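Local coordinates for protein HP0035 (PDB 3F42) that probably binds DNA as a homodimer and alters its conformation, as a nucleoid-associated protein of the YbaB/EbfC family, at residues A[31-45]-A[69-81]. Residues are numbered along the deposited sequence; the frame is centred on the assembly and turned at random. Where two conformers were deposited one is given.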
loop_
_atom_site.group_PDB
_atom_site.type_symbol
_atom_site.label_atom_id
_atom_site.label_comp_id
_atom_site.label_asym_id
_atom_site.label_seq_id
_atom_site.Cartn_x
_atom_site.Cartn_y
_atom_site.Cartn_z
ATOM N N HIS A 31 13.681 -21.150 -10.828
ATOM C CA HIS A 31 14.932 -20.790 -11.514
ATOM C C HIS A 31 15.993 -21.790 -11.077
ATOM O O HIS A 31 16.217 -21.951 -9.896
ATOM C CB HIS A 31 15.416 -19.369 -11.131
ATOM C CG HIS A 31 16.726 -18.991 -11.779
ATOM N ND1 HIS A 31 17.951 -19.176 -11.161
ATOM C CD2 HIS A 31 17.002 -18.461 -12.994
ATOM C CE1 HIS A 31 18.918 -18.786 -11.975
ATOM N NE2 HIS A 31 18.370 -18.350 -13.093
ATOM N N THR A 32 16.669 -22.405 -12.039
ATOM C CA THR A 32 17.715 -23.422 -11.729
ATOM C C THR A 32 19.086 -22.919 -12.165
ATOM O O THR A 32 19.238 -22.422 -13.273
ATOM C CB THR A 32 17.362 -24.738 -12.419
ATOM O OG1 THR A 32 16.092 -25.149 -11.905
ATOM C CG2 THR A 32 18.411 -25.854 -12.140
ATOM N N SER A 33 20.063 -23.054 -11.283
ATOM C CA SER A 33 21.464 -22.701 -11.586
ATOM C C SER A 33 22.329 -23.938 -11.382
ATOM O O SER A 33 22.141 -24.653 -10.399
ATOM C CB SER A 33 21.941 -21.601 -10.642
ATOM O OG SER A 33 21.276 -20.363 -10.938
ATOM N N LYS A 34 23.290 -24.141 -12.283
ATOM C CA LYS A 34 24.201 -25.288 -12.218
ATOM C C LYS A 34 25.635 -24.799 -12.153
ATOM O O LYS A 34 25.969 -23.703 -12.643
ATOM C CB LYS A 34 23.993 -26.193 -13.415
ATOM C CG LYS A 34 22.582 -26.806 -13.394
ATOM C CD LYS A 34 22.404 -27.883 -14.443
ATOM C CE LYS A 34 20.922 -28.199 -14.592
ATOM N NZ LYS A 34 20.334 -28.934 -13.437
ATOM N N SER A 35 26.477 -25.608 -11.538
ATOM C CA SER A 35 27.923 -25.338 -11.557
ATOM C C SER A 35 28.663 -26.644 -11.560
ATOM O O SER A 35 28.051 -27.740 -11.527
ATOM C CB SER A 35 28.317 -24.539 -10.308
ATOM O OG SER A 35 28.023 -25.324 -9.176
ATOM N N GLY A 36 29.993 -26.567 -11.574
ATOM C CA GLY A 36 30.780 -27.806 -11.489
ATOM C C GLY A 36 30.503 -28.788 -12.618
ATOM O O GLY A 36 30.426 -29.993 -12.379
ATOM N N GLY A 37 30.358 -28.264 -13.825
ATOM C CA GLY A 37 30.103 -29.094 -15.008
ATOM C C GLY A 37 28.790 -29.841 -14.864
ATOM O O GLY A 37 28.640 -30.964 -15.398
ATOM N N GLY A 38 27.838 -29.224 -14.173
ATOM C CA GLY A 38 26.531 -29.833 -13.923
ATOM C C GLY A 38 26.445 -30.723 -12.693
ATOM O O GLY A 38 25.368 -31.282 -12.418
HETATM N N MSE A 39 27.534 -30.872 -11.946
HETATM C CA MSE A 39 27.538 -31.724 -10.747
HETATM C C MSE A 39 26.822 -31.100 -9.559
HETATM O O MSE A 39 26.528 -31.782 -8.581
HETATM C CB MSE A 39 28.967 -32.101 -10.346
HETATM C CG MSE A 39 29.666 -32.937 -11.384
HETATM SE SE MSE A 39 31.384 -33.557 -10.715
HETATM C CE MSE A 39 32.350 -31.877 -10.649
ATOM N N VAL A 40 26.576 -29.790 -9.638
ATOM C CA VAL A 40 25.765 -29.118 -8.611
ATOM C C VAL A 40 24.581 -28.473 -9.313
ATOM O O VAL A 40 24.762 -27.827 -10.327
ATOM C CB VAL A 40 26.580 -28.060 -7.842
ATOM C CG1 VAL A 40 25.667 -27.156 -6.984
ATOM C CG2 VAL A 40 27.621 -28.716 -6.939
ATOM N N SER A 41 23.376 -28.640 -8.758
ATOM C CA SER A 41 22.197 -27.969 -9.278
ATOM C C SER A 41 21.463 -27.385 -8.088
ATOM O O SER A 41 21.229 -28.098 -7.085
ATOM C CB SER A 41 21.291 -28.946 -10.000
ATOM O OG SER A 41 20.264 -28.215 -10.659
ATOM N N VAL A 42 21.074 -26.122 -8.209
ATOM C CA VAL A 42 20.222 -25.505 -7.177
ATOM C C VAL A 42 18.991 -24.919 -7.835
ATOM O O VAL A 42 19.067 -24.441 -8.956
ATOM C CB VAL A 42 20.931 -24.446 -6.326
ATOM C CG1 VAL A 42 22.125 -25.096 -5.612
ATOM C CG2 VAL A 42 21.391 -23.258 -7.213
ATOM N N SER A 43 17.859 -25.015 -7.152
ATOM C CA SER A 43 16.629 -24.400 -7.664
ATOM C C SER A 43 16.040 -23.458 -6.620
ATOM O O SER A 43 15.840 -23.829 -5.461
ATOM C CB SER A 43 15.585 -25.467 -8.013
ATOM O OG SER A 43 16.088 -26.304 -9.035
ATOM N N PHE A 44 15.686 -22.271 -7.091
ATOM C CA PHE A 44 15.023 -21.275 -6.276
ATOM C C PHE A 44 13.645 -21.010 -6.819
ATOM O O PHE A 44 13.439 -21.046 -8.042
ATOM C CB PHE A 44 15.779 -19.961 -6.372
ATOM C CG PHE A 44 17.131 -19.974 -5.683
ATOM C CD1 PHE A 44 17.219 -19.669 -4.329
ATOM C CD2 PHE A 44 18.305 -20.274 -6.392
ATOM C CE1 PHE A 44 18.447 -19.654 -3.667
ATOM C CE2 PHE A 44 19.560 -20.253 -5.721
ATOM C CZ PHE A 44 19.609 -19.939 -4.356
ATOM N N ASN A 45 12.735 -20.648 -5.931
ATOM C CA ASN A 45 11.516 -20.008 -6.432
ATOM C C ASN A 45 11.728 -18.499 -6.572
ATOM O O ASN A 45 12.785 -17.961 -6.212
ATOM C CB ASN A 45 10.298 -20.400 -5.586
ATOM C CG ASN A 45 10.304 -19.803 -4.182
ATOM O OD1 ASN A 45 10.970 -18.796 -3.885
ATOM N ND2 ASN A 45 9.555 -20.444 -3.290
ATOM N N TYR A 69 31.743 -25.080 -5.769
ATOM C CA TYR A 69 30.659 -25.209 -6.738
ATOM C C TYR A 69 29.284 -24.899 -6.130
ATOM O O TYR A 69 28.464 -24.296 -6.791
ATOM C CB TYR A 69 30.636 -26.598 -7.382
ATOM C CG TYR A 69 31.874 -26.880 -8.191
ATOM C CD1 TYR A 69 32.445 -25.875 -8.999
ATOM C CD2 TYR A 69 32.483 -28.142 -8.159
ATOM C CE1 TYR A 69 33.590 -26.126 -9.764
ATOM C CE2 TYR A 69 33.623 -28.398 -8.908
ATOM C CZ TYR A 69 34.168 -27.386 -9.712
ATOM O OH TYR A 69 35.307 -27.621 -10.470
ATOM N N LEU A 70 29.058 -25.268 -4.881
ATOM C CA LEU A 70 27.823 -24.840 -4.198
ATOM C C LEU A 70 27.736 -23.331 -4.131
ATOM O O LEU A 70 26.710 -22.736 -4.502
ATOM C CB LEU A 70 27.724 -25.416 -2.788
ATOM C CG LEU A 70 27.266 -26.878 -2.782
ATOM C CD1 LEU A 70 27.640 -27.519 -1.431
ATOM C CD2 LEU A 70 25.724 -26.990 -3.028
HETATM N N MSE A 71 28.787 -22.690 -3.657
HETATM C CA MSE A 71 28.751 -21.227 -3.553
HETATM C C MSE A 71 28.560 -20.522 -4.907
HETATM O O MSE A 71 27.816 -19.531 -4.972
HETATM C CB MSE A 71 30.023 -20.724 -2.896
HETATM C CG MSE A 71 30.016 -21.024 -1.426
HETATM SE SE MSE A 71 31.522 -20.171 -0.535
HETATM C CE MSE A 71 31.030 -18.344 -0.821
ATOM N N SER A 72 29.207 -21.041 -5.966
ATOM C CA SER A 72 29.061 -20.495 -7.295
ATOM C C SER A 72 27.589 -20.583 -7.771
ATOM O O SER A 72 27.008 -19.575 -8.184
ATOM C CB SER A 72 29.946 -21.299 -8.280
ATOM O OG SER A 72 29.799 -20.765 -9.566
ATOM N N ALA A 73 27.010 -21.777 -7.666
ATOM C CA ALA A 73 25.623 -21.988 -8.163
ATOM C C ALA A 73 24.643 -21.189 -7.326
ATOM O O ALA A 73 23.705 -20.568 -7.872
ATOM C CB ALA A 73 25.239 -23.458 -8.141
ATOM N N LEU A 74 24.861 -21.198 -6.008
ATOM C CA LEU A 74 23.932 -20.486 -5.104
ATOM C C LEU A 74 23.987 -18.996 -5.368
ATOM O O LEU A 74 22.933 -18.336 -5.502
ATOM C CB LEU A 74 24.252 -20.802 -3.658
ATOM C CG LEU A 74 23.841 -22.228 -3.266
ATOM C CD1 LEU A 74 24.548 -22.589 -1.956
ATOM C CD2 LEU A 74 22.289 -22.382 -3.108
ATOM N N ASN A 75 25.197 -18.441 -5.449
ATOM C CA ASN A 75 25.291 -17.010 -5.728
ATOM C C ASN A 75 24.699 -16.615 -7.099
ATOM O O ASN A 75 24.062 -15.557 -7.217
ATOM C CB ASN A 75 26.742 -16.526 -5.565
ATOM C CG ASN A 75 27.053 -16.121 -4.151
ATOM O OD1 ASN A 75 26.310 -15.355 -3.526
ATOM N ND2 ASN A 75 28.158 -16.600 -3.640
ATOM N N ASP A 76 24.901 -17.464 -8.120
ATOM C CA ASP A 76 24.337 -17.208 -9.446
ATOM C C ASP A 76 22.807 -17.145 -9.318
ATOM O O ASP A 76 22.162 -16.248 -9.846
ATOM C CB ASP A 76 24.735 -18.310 -10.429
ATOM C CG ASP A 76 26.152 -18.142 -10.973
ATOM O OD1 ASP A 76 26.838 -17.141 -10.666
ATOM O OD2 ASP A 76 26.578 -19.030 -11.723
ATOM N N GLY A 77 22.243 -18.106 -8.591
ATOM C CA GLY A 77 20.790 -18.157 -8.364
ATOM C C GLY A 77 20.236 -16.983 -7.572
ATOM O O GLY A 77 19.224 -16.390 -7.988
ATOM N N TYR A 78 20.872 -16.651 -6.446
ATOM C CA TYR A 78 20.480 -15.477 -5.643
ATOM C C TYR A 78 20.562 -14.203 -6.486
ATOM O O TYR A 78 19.651 -13.364 -6.415
ATOM C CB TYR A 78 21.340 -15.298 -4.361
ATOM C CG TYR A 78 20.984 -16.269 -3.239
ATOM C CD1 TYR A 78 19.701 -16.280 -2.674
ATOM C CD2 TYR A 78 21.940 -17.188 -2.747
ATOM C CE1 TYR A 78 19.357 -17.206 -1.659
ATOM C CE2 TYR A 78 21.628 -18.090 -1.734
ATOM C CZ TYR A 78 20.352 -18.096 -1.192
ATOM O OH TYR A 78 19.997 -18.986 -0.231
ATOM N N LYS A 79 21.647 -14.026 -7.252
ATOM C CA LYS A 79 21.789 -12.817 -8.067
ATOM C C LYS A 79 20.636 -12.756 -9.093
ATOM O O LYS A 79 20.035 -11.694 -9.300
ATOM C CB LYS A 79 23.157 -12.802 -8.781
ATOM C CG LYS A 79 23.538 -11.484 -9.473
ATOM C CD LYS A 79 24.875 -11.647 -10.291
ATOM C CE LYS A 79 25.231 -10.381 -11.124
ATOM N NZ LYS A 79 26.059 -10.679 -12.345
ATOM N N ALA A 80 20.342 -13.894 -9.729
ATOM C CA ALA A 80 19.290 -13.951 -10.736
ATOM C C ALA A 80 17.922 -13.604 -10.175
ATOM O O ALA A 80 17.183 -12.775 -10.766
ATOM C CB ALA A 80 19.289 -15.286 -11.476
ATOM N N VAL A 81 17.578 -14.201 -9.035
ATOM C CA VAL A 81 16.286 -13.909 -8.449
ATOM C C VAL A 81 16.206 -12.446 -7.995
ATOM O O VAL A 81 15.180 -11.780 -8.230
ATOM C CB VAL A 81 15.971 -14.873 -7.310
ATOM C CG1 VAL A 81 14.674 -14.454 -6.627
ATOM C CG2 VAL A 81 15.834 -16.297 -7.874
HETATM O O HOH W 1 25.177 -21.031 -12.416
#
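F44 drives the edge of its ring into the face of Y78 in a T-shaped contact, the ring planes inclined at 59° and CE1 of F44 lying 3.3 Å from CE1 of Y78. The same ring also packs against G77, with CE2 of F44 3.6 Å from CA of G77, a closeness that a residue without a side chain allows. With CG anti to its carbonyl carbon, F44 drops from the strand onto the helix, while its CB meets CG2 of V81. Two residues back along the strand, V42 divides its branches: CG1 packs across CD2 of L74 at about a right angle, and CG2 lies against the backbone O and the CB of A73. V40 packs CG1 against CB of A73 and CD2 of L70, and CG2 against CB of Y69 (3.7 Å). At the hairpin end, the ring of Y69 lies flat beneath the turn, and CA of G36 sits over its centre, 3.5 Å from the centroid, in a CH-pi contact. Beside it S35, whose OG is held between backbone N and carbonyl carbon (chi1 62°), donates from OG to O of Y69 at 2.6 Å. This hydroxyl stands above the carbonyl plane, opposite the helical donor N of A73, so two bonds grip that oxygen. At the other end, CB of A80 sits over one face of the H31 ring, offset from its centre. The hairpin of strands 31-35 and 40-45, with a classic beta bulge at M39 and V40 facing S35, thus lies along helix 63-93, strand 40-45 running 28° from the direction of helix segment 69-81. Strand 50-55 completes the sheet, its L50 touching V42, F44 and L74, and Y78 continues into the dimer interface, meeting F44 and Y78 of the second subunit.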